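Local atomic coordinates of aldo-keto reductase 2E (Bombyx mori, PDB entry 3WCZ), a protein that reduces 3-dehydroecdysone with NADPH as cosubstrate, a reaction that may help regulate molting in the silkworm. Residues A[227-230]-A[231-235]. Sequence-based numbering, arbitrary orientation.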
loop_
_atom_site.group_PDB
_atom_site.type_symbol
_atom_site.label_atom_id
_atom_site.label_comp_id
_atom_site.label_asym_id
_atom_site.label_seq_id
_atom_site.Cartn_x
_atom_site.Cartn_y
_atom_site.Cartn_z
ATOM N N ASP A 227 6.572 -24.066 4.358
ATOM C CA ASP A 227 5.737 -24.392 5.504
ATOM C C ASP A 227 4.601 -25.319 5.068
ATOM O O ASP A 227 3.940 -25.066 4.080
ATOM C CB ASP A 227 5.142 -23.122 6.103
ATOM C CG ASP A 227 4.167 -23.414 7.219
ATOM O OD1 ASP A 227 2.958 -23.591 6.921
ATOM O OD2 ASP A 227 4.617 -23.499 8.376
ATOM N N PRO A 228 4.350 -26.408 5.822
ATOM C CA PRO A 228 3.336 -27.375 5.385
ATOM C C PRO A 228 1.920 -26.823 5.267
ATOM O O PRO A 228 1.158 -27.269 4.428
ATOM C CB PRO A 228 3.379 -28.455 6.480
ATOM C CG PRO A 228 4.763 -28.369 7.036
ATOM C CD PRO A 228 5.171 -26.920 6.935
ATOM N N THR A 229 1.559 -25.851 6.104
ATOM C CA THR A 229 0.222 -25.270 5.996
ATOM C C THR A 229 0.098 -24.517 4.663
ATOM O O THR A 229 -0.858 -24.690 3.902
ATOM C CB THR A 229 -0.076 -24.336 7.189
ATOM O OG1 THR A 229 -0.113 -25.114 8.389
ATOM C CG2 THR A 229 -1.409 -23.623 6.999
ATOM N N LEU A 230 1.086 -23.697 4.358
ATOM C CA LEU A 230 1.075 -22.928 3.119
ATOM C C LEU A 230 1.176 -23.816 1.888
ATOM O O LEU A 230 0.501 -23.583 0.910
ATOM C CB LEU A 230 2.204 -21.888 3.120
ATOM C CG LEU A 230 2.102 -20.823 4.221
ATOM C CD1 LEU A 230 3.276 -19.844 4.078
ATOM C CD2 LEU A 230 0.787 -20.070 4.212
ATOM N N THR A 231 2.022 -24.838 1.919
ATOM C CA THR A 231 2.195 -25.633 0.712
ATOM C C THR A 231 0.982 -26.535 0.480
ATOM O O THR A 231 0.651 -26.800 -0.652
ATOM C CB THR A 231 3.476 -26.444 0.723
ATOM O OG1 THR A 231 3.422 -27.328 1.832
ATOM C CG2 THR A 231 4.684 -25.537 0.883
ATOM N N ALA A 232 0.289 -26.933 1.545
ATOM C CA ALA A 232 -0.927 -27.713 1.382
ATOM C C ALA A 232 -2.011 -26.866 0.724
ATOM O O ALA A 232 -2.768 -27.351 -0.123
ATOM C CB ALA A 232 -1.404 -28.246 2.719
ATOM N N LEU A 233 -2.077 -25.584 1.100
ATOM C CA LEU A 233 -3.027 -24.673 0.495
ATOM C C LEU A 233 -2.706 -24.439 -0.973
ATOM O O LEU A 233 -3.612 -24.468 -1.830
ATOM C CB LEU A 233 -3.068 -23.343 1.256
ATOM C CG LEU A 233 -3.726 -23.417 2.642
ATOM C CD1 LEU A 233 -3.537 -22.121 3.399
ATOM C CD2 LEU A 233 -5.214 -23.681 2.543
ATOM N N ALA A 234 -1.427 -24.201 -1.263
ATOM C CA ALA A 234 -1.005 -24.035 -2.639
ATOM C C ALA A 234 -1.409 -25.257 -3.481
ATOM O O ALA A 234 -1.927 -25.129 -4.602
ATOM C CB ALA A 234 0.468 -23.834 -2.680
ATOM N N ASN A 235 -1.145 -26.445 -2.947
ATOM C CA ASN A 235 -1.515 -27.662 -3.649
ATOM C C ASN A 235 -3.002 -27.819 -3.807
ATOM O O ASN A 235 -3.488 -28.225 -4.862
ATOM C CB ASN A 235 -0.926 -28.862 -2.923
ATOM C CG ASN A 235 0.082 -29.570 -3.745
ATOM O OD1 ASN A 235 -0.204 -30.003 -4.870
ATOM N ND2 ASN A 235 1.287 -29.701 -3.198
HETATM O O HOH W 1 1.850 -29.795 3.179
#
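With chi1 at 61°, the hydroxyl of Thr-231 sits between its own backbone N and carbonyl carbon and is turned back toward the preceding turn, where OG1 lies 3.2 Å from Asp-227 O and 3.4 Å from Pro-228 O. CG2, anti to the carbonyl carbon, lies against the same Asp-227 oxygen. That oxygen is therefore touched by both branches of the threonine while it accepts a nearly linear bond from Thr-231 N, at 2.9 Å from it. One water joins the group: it donates to Pro-228 O and is also hydrogen-bonded to Thr-231 OG1. Replacing Thr-231 by alanine would probably leave this water without its hydroxyl partner and the Asp-227 carbonyl less covered on that side. The Pro-228 oxygen is shared further, since Ala-232 N bonds to it from above the carbonyl plane, at 3.0 Å from the oxygen, and the Ala-232 methyl rests close by. At the N-cap, the carboxylate of Asp-227 folds back over the first turn. Its OD1 takes a bond from Leu-230 N at 3.2 Å through the anti lone pair, and a weak, bent one from Thr-229 N, so two amides that precede the regular i to i+4 ladder find an acceptor. Leu-233 lays its CG against Thr-229 O, and its CD1 comes within 4.4 Å of Thr-229 CG2. Leu-230 and Leu-233, the two buried residues, join this helix to its neighbours: Leu-230 packs on Val-241 and Leu-245 of helix 241-251, while Leu-233 reaches Ile-244 and, from helix 279-286, Ile-285. Asp-227 as N-cap, proline in the first turn and the i to i+4 bonds that follow are characteristic of a capped helix N-terminus, here opening helix 228-237 on the outside of the aldo-keto reductase TIM barrel.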